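Putative enoyl-CoA hydratase (Streptomyces avermitilis, PDB 3GKB) probably acts on acyl-CoA thioesters as an enoyl-CoA hydratase-like enzyme of the crotonase superfamily, its own substrate and reaction being unestablished. Local coordinates at residues 202-205 with 206-210; 229-232 with 233-236; 235-238 with 239-242. All coordinates share one frame; numbering follows the deposited sequence.

Contact 1: 202-205 with 206-210; sequences VDRV and ARNIA
Ala206 meets Val202 one turn back along the helix, its backbone N hydrogen-bonded to Val202 O at 2.9 Å. Its CB rests against the same oxygen, and its small methyl lets the helix come close to Val55 and Val57 of strand 55-60. Arg207 repeats the backbone bond to Asp203 O. Its CG swings away from its own carbonyl carbon (chi1 -69°) and packs alongside Asp203, 4.0 Å from Asp203 OD1. The charged ends do not meet, since Arg207 NH2 stays 5.3 Å from Asp203 OD1 with guanidinium and carboxylate planes 81° apart; any attraction is through space, on an exposed face where both charges can be solvated. Asn208 donates its backbone N to Arg204 O, and its amide folds back over that turn, bringing ND2 to 3.7 Å from Arg204 CG. The two side chains cross obliquely, and ND2 lies at the edge of the guanidinium, near its plane, without bonding to it. The firm partner of Arg204 NH1 is Asp176 of the second subunit, a salt bridge, while Tyr201 offers a cation-pi contact. Ile209 closes the series with a bond from its N to Val205 O. Its CD1 lies 3.8 Å from Val205 CG1, the two branched side chains running side by side in the same direction, as suits a buried apolar stripe. That stripe is the inner face of helix 195-210: Val202 and Ile209 touch both strands 55-60 and 108-113, Ala206 the former, and Val205 Ile110 of the latter. Val205 and Ile209 also pack on Thr174 and Leu173 of the second subunit, so the helix is held between its own beta-sheet and a neighbouring chain.

Contact 2: 229-232 with 233-236; sequences LKEG and LLGE
Leu233 turns its CG away from its own carbonyl carbon (chi1 -70°), which lays CG and CD1 back over the preceding turn, CD1 coming to 3.9 Å from Leu229 CB. Leu234 takes nearly the same rotamer (chi1 -75°), which lays its CG 3.5 Å from Lys230 O. Across Leu234 runs the bent Glu231 side chain, its OE2 4.1 Å from Leu234 CD1, a loose contact, Glu231 itself being exposed. Backbone hydrogen bonds tie the two segments together: Leu233 N is 2.8 Å from Leu229 O, and Leu234, Gly235 and Glu236 bond in turn to Lys230, Glu231 and Gly232. Leucine suits positions 229 and 233, since both side chains touch helices 96-103 and 155-163, Leu233 being the buried one of the two. Glu236, although buried, is not stranded: its chain extends away from 229-232 to carry its carboxylate to Thr156 OG1, Gly154 N and Gln96 NE2, three hydrogen bonds that fix its rotation. The whole makes up the first two turns of helix 230-243, with Leu229 at its N-cap position, packed against two helices of the crotonase-like fold.

Contact 3: 235-238 with 239-242; sequences GEND and AWAA
Regular alpha-helical i to i+4 bonding joins 235-238 to 239-242, with Trp240 N 2.8 Å from Glu236 O. Along this middle and later part of helix 230-243, in a crotonase-like fold, the bonds are not all equally straight: Ala242 N lies 3.2 Å from Asp238 O, with an N-H...O angle of 148°. Small residues suit Ala241 and Ala242, near the end of the helix, because their CB atoms simply rest against the carbonyls of the turn before; Ala241 is exposed. Ala239 packs inward on Ile150. Separately, Asp238, Ala239 and Ala242 all pack on Arg222 of the third subunit, which makes them part of a subunit interface. Trp240 packs on Ile149, Ile150 and Asn93, and Phe244 meets its ring edge-to-face. A large flat aromatic is well suited to such a mixed setting, with apolar neighbours around it and the backbone Asn237 O at the ring edge, in its plane and 3.7 Å from Trp240 CE3. With CG anti to its backbone N (chi1 176°), Asn237 reaches over toward the indole, its amide 44° from the ring plane. The amide oxygen is gripped by Asn93 ND2, and Asn237 OD1 sits obliquely to the ring, equally 3.7 Å from Trp240 CE3 and Trp240 CZ3.

How the contacts relate
Contacts 2 and 3 are successive turns of one helix, 230-243, sharing Gly235 and Glu236, with centres about 9 Å apart; contact 1 lies on helix 195-210, its centre about 38 Å from that of contact 3 and on the opposite side of the chain's centre. All three are partly buried and rest on the same helical hydrogen bonding, but their inner faces differ. Contact 1 lays branched aliphatic residues on a beta-sheet and a second subunit. Contact 2 sets leucines against other helices, whereas contact 3 relies on an aromatic ring against loops and meets a third subunit. Charged residues collect on the exposed sides, Glu236 being the buried exception.

Contact 1: 202-205 with 206-210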
ATOM      1  N   VAL B 202      10.622 -21.191  -1.114  1.00 15.16           N
ATOM      2  CA  VAL B 202      11.472 -20.378  -2.003  1.00 15.54           C
ATOM      3  C   VAL B 202      12.032 -21.225  -3.150  1.00 16.54           C
ATOM      4  O   VAL B 202      12.026 -20.802  -4.312  1.00 16.09           O
ATOM      5  CB  VAL B 202      12.571 -19.644  -1.215  1.00 16.19           C
ATOM      6  CG1 VAL B 202      13.600 -18.938  -2.153  1.00 16.13           C
ATOM      7  CG2 VAL B 202      11.909 -18.675  -0.213  1.00 16.09           C
ATOM      8  N   ASP B 203      12.457 -22.448  -2.843  1.00 17.28           N
ATOM      9  CA  ASP B 203      12.934 -23.325  -3.914  1.00 18.61           C
ATOM     10  C   ASP B 203      11.858 -23.578  -4.993  1.00 17.74           C
ATOM     11  O   ASP B 203      12.142 -23.518  -6.200  1.00 17.46           O
ATOM     12  CB  ASP B 203      13.459 -24.626  -3.324  1.00 19.09           C
ATOM     13  CG  ASP B 203      14.040 -25.545  -4.385  1.00 25.75           C
ATOM     14  OD1 ASP B 203      15.063 -25.188  -5.013  1.00 28.31           O
ATOM     15  OD2 ASP B 203      13.437 -26.616  -4.614  1.00 32.12           O
ATOM     16  N   ARG B 204      10.633 -23.846  -4.558  1.00 17.37           N
ATOM     17  CA  ARG B 204       9.513 -24.024  -5.471  1.00 18.79           C
ATOM     18  C   ARG B 204       9.242 -22.790  -6.326  1.00 17.85           C
ATOM     19  O   ARG B 204       9.072 -22.914  -7.544  1.00 17.41           O
ATOM     20  CB  ARG B 204       8.232 -24.391  -4.723  1.00 19.40           C
ATOM     21  CG  ARG B 204       7.026 -24.564  -5.640  1.00 23.97           C
ATOM     22  CD  ARG B 204       5.748 -24.997  -4.920  1.00 30.07           C
ATOM     23  NE  ARG B 204       5.231 -23.965  -4.021  1.00 35.89           N
ATOM     24  CZ  ARG B 204       4.566 -22.857  -4.399  1.00 38.18           C
ATOM     25  NH1 ARG B 204       4.294 -22.603  -5.669  1.00 36.76           N
ATOM     26  NH2 ARG B 204       4.160 -21.996  -3.477  1.00 42.50           N
ATOM     27  N   VAL B 205       9.191 -21.613  -5.693  1.00 16.94           N
ATOM     28  CA  VAL B 205       8.940 -20.356  -6.424  1.00 17.08           C
ATOM     29  C   VAL B 205      10.058 -20.153  -7.459  1.00 16.62           C
ATOM     30  O   VAL B 205       9.786 -19.880  -8.617  1.00 16.76           O
ATOM     31  CB  VAL B 205       8.861 -19.147  -5.469  1.00 17.21           C
ATOM     32  CG1 VAL B 205       9.021 -17.818  -6.225  1.00 17.29           C
ATOM     33  CG2 VAL B 205       7.528 -19.195  -4.655  1.00 17.92           C
ATOM     34  N   ALA B 206      11.312 -20.305  -7.039  1.00 16.49           N
ATOM     35  CA  ALA B 206      12.463 -20.086  -7.932  1.00 15.75           C
ATOM     36  C   ALA B 206      12.452 -21.029  -9.142  1.00 16.66           C
ATOM     37  O   ALA B 206      12.649 -20.598 -10.271  1.00 15.93           O
ATOM     38  CB  ALA B 206      13.807 -20.186  -7.159  1.00 15.66           C
ATOM     39  N   ARG B 207      12.212 -22.301  -8.891  1.00 17.15           N
ATOM     40  CA  ARG B 207      12.195 -23.303  -9.943  1.00 18.14           C
ATOM     41  C   ARG B 207      11.015 -23.122 -10.859  1.00 17.28           C
ATOM     42  O   ARG B 207      11.176 -23.244 -12.060  1.00 17.55           O
ATOM     43  CB  ARG B 207      12.255 -24.724  -9.370  1.00 18.39           C
ATOM     44  CG  ARG B 207      13.637 -25.033  -8.730  1.00 21.01           C
ATOM     45  CD  ARG B 207      14.850 -25.015  -9.708  1.00 23.80           C
ATOM     46  NE  ARG B 207      14.675 -26.018 -10.757  1.00 27.21           N
ATOM     47  CZ  ARG B 207      15.017 -27.308 -10.662  1.00 29.26           C
ATOM     48  NH1 ARG B 207      14.776 -28.118 -11.685  1.00 27.34           N
ATOM     49  NH2 ARG B 207      15.604 -27.793  -9.559  1.00 30.34           N
ATOM     50  N   ASN B 208       9.857 -22.759 -10.307  1.00 16.61           N
ATOM     51  CA  ASN B 208       8.662 -22.494 -11.133  1.00 17.44           C
ATOM     52  C   ASN B 208       8.834 -21.287 -12.051  1.00 17.64           C
ATOM     53  O   ASN B 208       8.414 -21.324 -13.209  1.00 17.56           O
ATOM     54  CB  ASN B 208       7.405 -22.326 -10.263  1.00 17.33           C
ATOM     55  CG  ASN B 208       6.842 -23.651  -9.763  1.00 19.80           C
ATOM     56  OD1 ASN B 208       7.393 -24.707 -10.038  1.00 21.01           O
ATOM     57  ND2 ASN B 208       5.735 -23.592  -9.016  1.00 20.08           N
ATOM     58  N   ILE B 209       9.478 -20.231 -11.547  1.00 16.26           N
ATOM     59  CA  ILE B 209       9.780 -19.085 -12.361  1.00 15.47           C
ATOM     60  C   ILE B 209      10.827 -19.421 -13.415  1.00 14.98           C
ATOM     61  O   ILE B 209      10.683 -19.019 -14.576  1.00 15.27           O
ATOM     62  CB  ILE B 209      10.162 -17.831 -11.515  1.00 15.55           C
ATOM     63  CG1 ILE B 209       8.951 -17.401 -10.657  1.00 15.17           C
ATOM     64  CG2 ILE B 209      10.653 -16.693 -12.429  1.00 13.03           C
ATOM     65  CD1 ILE B 209       9.221 -16.264  -9.636  1.00 13.88           C
ATOM     66  N   ALA B 210      11.874 -20.153 -13.031  1.00 15.40           N
ATOM     67  CA  ALA B 210      12.913 -20.538 -14.005  1.00 15.41           C
ATOM     68  C   ALA B 210      12.358 -21.472 -15.098  1.00 16.53           C
ATOM     69  O   ALA B 210      12.852 -21.467 -16.216  1.00 17.55           O
ATOM     70  CB  ALA B 210      14.108 -21.186 -13.302  1.00 16.00           C
TER

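Contact 2: 229-232 with 233-236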
ATOM      1  N   LEU B 229      13.141   6.341  -9.196  1.00 25.75           N
ATOM      2  CA  LEU B 229      13.535   6.891  -7.878  1.00 24.12           C
ATOM      3  C   LEU B 229      14.660   7.945  -7.941  1.00 23.88           C
ATOM      4  O   LEU B 229      15.276   8.273  -6.914  1.00 22.33           O
ATOM      5  CB  LEU B 229      13.967   5.749  -6.929  1.00 23.59           C
ATOM      6  CG  LEU B 229      12.984   4.594  -6.743  1.00 21.08           C
ATOM      7  CD1 LEU B 229      13.526   3.525  -5.776  1.00 20.35           C
ATOM      8  CD2 LEU B 229      11.636   5.084  -6.244  1.00 20.53           C
ATOM      9  N   LYS B 230      14.954   8.474  -9.122  1.00 23.71           N
ATOM     10  CA  LYS B 230      16.129   9.329  -9.267  1.00 24.26           C
ATOM     11  C   LYS B 230      16.110  10.513  -8.288  1.00 22.42           C
ATOM     12  O   LYS B 230      17.070  10.755  -7.551  1.00 20.43           O
ATOM     13  CB  LYS B 230      16.219   9.885 -10.695  1.00 25.12           C
ATOM     14  CG  LYS B 230      17.406  10.776 -10.878  1.00 28.31           C
ATOM     15  CD  LYS B 230      17.395  11.431 -12.242  1.00 32.54           C
ATOM     16  CE  LYS B 230      18.581  12.339 -12.409  1.00 35.02           C
ATOM     17  NZ  LYS B 230      18.606  12.891 -13.786  1.00 36.01           N
ATOM     18  N   GLU B 231      15.008  11.255  -8.283  1.00 21.44           N
ATOM     19  CA  GLU B 231      14.931  12.449  -7.415  1.00 21.06           C
ATOM     20  C   GLU B 231      14.906  12.084  -5.939  1.00 19.33           C
ATOM     21  O   GLU B 231      15.533  12.761  -5.110  1.00 17.73           O
ATOM     22  CB  GLU B 231      13.725  13.309  -7.785  1.00 21.90           C
ATOM     23  CG  GLU B 231      13.913  14.038  -9.138  1.00 27.04           C
ATOM     24  CD  GLU B 231      15.295  14.701  -9.319  1.00 32.72           C
ATOM     25  OE1 GLU B 231      15.677  15.594  -8.525  1.00 38.63           O
ATOM     26  OE2 GLU B 231      15.988  14.365 -10.300  1.00 38.33           O
ATOM     27  N   GLY B 232      14.218  10.994  -5.608  1.00 18.16           N
ATOM     28  CA  GLY B 232      14.158  10.551  -4.208  1.00 17.45           C
ATOM     29  C   GLY B 232      15.506  10.114  -3.682  1.00 16.78           C
ATOM     30  O   GLY B 232      15.853  10.415  -2.533  1.00 15.77           O
ATOM     31  N   LEU B 233      16.268   9.401  -4.516  1.00 15.33           N
ATOM     32  CA  LEU B 233      17.593   8.929  -4.102  1.00 15.32           C
ATOM     33  C   LEU B 233      18.555  10.105  -3.907  1.00 15.33           C
ATOM     34  O   LEU B 233      19.318  10.142  -2.961  1.00 13.85           O
ATOM     35  CB  LEU B 233      18.137   7.901  -5.089  1.00 15.31           C
ATOM     36  CG  LEU B 233      17.432   6.552  -5.104  1.00 15.48           C
ATOM     37  CD1 LEU B 233      17.863   5.774  -6.348  1.00 18.42           C
ATOM     38  CD2 LEU B 233      17.673   5.738  -3.803  1.00 17.62           C
ATOM     39  N   LEU B 234      18.484  11.094  -4.795  1.00 16.53           N
ATOM     40  CA  LEU B 234      19.267  12.313  -4.610  1.00 16.71           C
ATOM     41  C   LEU B 234      18.922  13.056  -3.302  1.00 16.98           C
ATOM     42  O   LEU B 234      19.824  13.495  -2.572  1.00 16.50           O
ATOM     43  CB  LEU B 234      19.138  13.234  -5.831  1.00 17.86           C
ATOM     44  CG  LEU B 234      19.942  12.771  -7.063  1.00 19.15           C
ATOM     45  CD1 LEU B 234      19.486  13.492  -8.309  1.00 22.83           C
ATOM     46  CD2 LEU B 234      21.468  12.945  -6.813  1.00 21.28           C
ATOM     47  N   GLY B 235      17.623  13.208  -3.021  1.00 17.94           N
ATOM     48  CA  GLY B 235      17.168  13.840  -1.780  1.00 17.36           C
ATOM     49  C   GLY B 235      17.632  13.112  -0.518  1.00 17.10           C
ATOM     50  O   GLY B 235      18.048  13.750   0.471  1.00 15.73           O
ATOM     51  N   GLU B 236      17.593  11.784  -0.570  1.00 15.99           N
ATOM     52  CA  GLU B 236      18.060  10.969   0.538  1.00 16.21           C
ATOM     53  C   GLU B 236      19.551  11.162   0.724  1.00 16.10           C
ATOM     54  O   GLU B 236      20.002  11.354   1.845  1.00 15.68           O
ATOM     55  CB  GLU B 236      17.689   9.477   0.359  1.00 16.19           C
ATOM     56  CG  GLU B 236      18.344   8.534   1.367  1.00 16.52           C
ATOM     57  CD  GLU B 236      18.289   7.072   0.946  1.00 21.45           C
ATOM     58  OE1 GLU B 236      19.323   6.604   0.410  1.00 19.79           O
ATOM     59  OE2 GLU B 236      17.223   6.404   1.124  1.00 19.28           O
TER

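Contact 3: 235-238 with 239-242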
ATOM      1  N   GLY B 235      17.623  13.208  -3.021  1.00 17.94           N
ATOM      2  CA  GLY B 235      17.168  13.840  -1.780  1.00 17.36           C
ATOM      3  C   GLY B 235      17.632  13.112  -0.518  1.00 17.10           C
ATOM      4  O   GLY B 235      18.048  13.750   0.471  1.00 15.73           O
ATOM      5  N   GLU B 236      17.593  11.784  -0.570  1.00 15.99           N
ATOM      6  CA  GLU B 236      18.060  10.969   0.538  1.00 16.21           C
ATOM      7  C   GLU B 236      19.551  11.162   0.724  1.00 16.10           C
ATOM      8  O   GLU B 236      20.002  11.354   1.845  1.00 15.68           O
ATOM      9  CB  GLU B 236      17.689   9.477   0.359  1.00 16.19           C
ATOM     10  CG  GLU B 236      18.344   8.534   1.367  1.00 16.52           C
ATOM     11  CD  GLU B 236      18.289   7.072   0.946  1.00 21.45           C
ATOM     12  OE1 GLU B 236      19.323   6.604   0.410  1.00 19.79           O
ATOM     13  OE2 GLU B 236      17.223   6.404   1.124  1.00 19.28           O
ATOM     14  N   ASN B 237      20.314  11.120  -0.374  1.00 16.64           N
ATOM     15  CA  ASN B 237      21.743  11.331  -0.308  1.00 15.99           C
ATOM     16  C   ASN B 237      22.122  12.653   0.359  1.00 15.74           C
ATOM     17  O   ASN B 237      23.052  12.696   1.196  1.00 15.01           O
ATOM     18  CB  ASN B 237      22.371  11.277  -1.697  1.00 16.97           C
ATOM     19  CG  ASN B 237      23.831  11.579  -1.652  1.00 17.64           C
ATOM     20  OD1 ASN B 237      24.630  10.782  -1.149  1.00 17.76           O
ATOM     21  ND2 ASN B 237      24.185  12.800  -2.051  1.00 16.80           N
ATOM     22  N   ASP B 238      21.413  13.721  -0.005  1.00 16.42           N
ATOM     23  CA  ASP B 238      21.698  15.056   0.528  1.00 17.75           C
ATOM     24  C   ASP B 238      21.416  15.095   2.036  1.00 17.05           C
ATOM     25  O   ASP B 238      22.181  15.673   2.827  1.00 17.73           O
ATOM     26  CB  ASP B 238      20.850  16.117  -0.183  1.00 18.31           C
ATOM     27  CG  ASP B 238      21.300  16.364  -1.609  1.00 23.60           C
ATOM     28  OD1 ASP B 238      22.451  16.013  -1.946  1.00 29.42           O
ATOM     29  OD2 ASP B 238      20.503  16.890  -2.408  1.00 28.44           O
ATOM     30  N   ALA B 239      20.292  14.506   2.424  1.00 16.53           N
ATOM     31  CA  ALA B 239      19.892  14.484   3.825  1.00 16.87           C
ATOM     32  C   ALA B 239      20.861  13.638   4.643  1.00 16.33           C
ATOM     33  O   ALA B 239      21.258  14.033   5.736  1.00 16.79           O
ATOM     34  CB  ALA B 239      18.445  13.955   3.965  1.00 16.61           C
ATOM     35  N   TRP B 240      21.259  12.489   4.088  1.00 16.47           N
ATOM     36  CA  TRP B 240      22.163  11.564   4.749  1.00 16.31           C
ATOM     37  C   TRP B 240      23.558  12.174   4.901  1.00 16.54           C
ATOM     38  O   TRP B 240      24.134  12.152   5.990  1.00 16.61           O
ATOM     39  CB  TRP B 240      22.222  10.279   3.941  1.00 17.31           C
ATOM     40  CG  TRP B 240      23.323   9.299   4.244  1.00 18.13           C
ATOM     41  CD1 TRP B 240      23.361   8.342   5.244  1.00 16.89           C
ATOM     42  CD2 TRP B 240      24.510   9.132   3.488  1.00 18.77           C
ATOM     43  NE1 TRP B 240      24.498   7.588   5.128  1.00 18.85           N
ATOM     44  CE2 TRP B 240      25.221   8.051   4.055  1.00 20.57           C
ATOM     45  CE3 TRP B 240      25.031   9.770   2.350  1.00 20.89           C
ATOM     46  CZ2 TRP B 240      26.445   7.628   3.555  1.00 22.23           C
ATOM     47  CZ3 TRP B 240      26.250   9.341   1.845  1.00 20.55           C
ATOM     48  CH2 TRP B 240      26.949   8.293   2.453  1.00 22.84           C
ATOM     49  N   ALA B 241      24.061  12.765   3.825  1.00 16.85           N
ATOM     50  CA  ALA B 241      25.369  13.449   3.871  1.00 17.60           C
ATOM     51  C   ALA B 241      25.416  14.499   4.965  1.00 17.63           C
ATOM     52  O   ALA B 241      26.409  14.593   5.677  1.00 18.57           O
ATOM     53  CB  ALA B 241      25.714  14.098   2.522  1.00 18.86           C
ATOM     54  N   ALA B 242      24.322  15.240   5.131  1.00 17.33           N
ATOM     55  CA  ALA B 242      24.260  16.310   6.107  1.00 18.05           C
ATOM     56  C   ALA B 242      24.379  15.800   7.548  1.00 18.61           C
ATOM     57  O   ALA B 242      24.924  16.516   8.391  1.00 19.34           O
ATOM     58  CB  ALA B 242      22.962  17.157   5.941  1.00 17.99           C
TER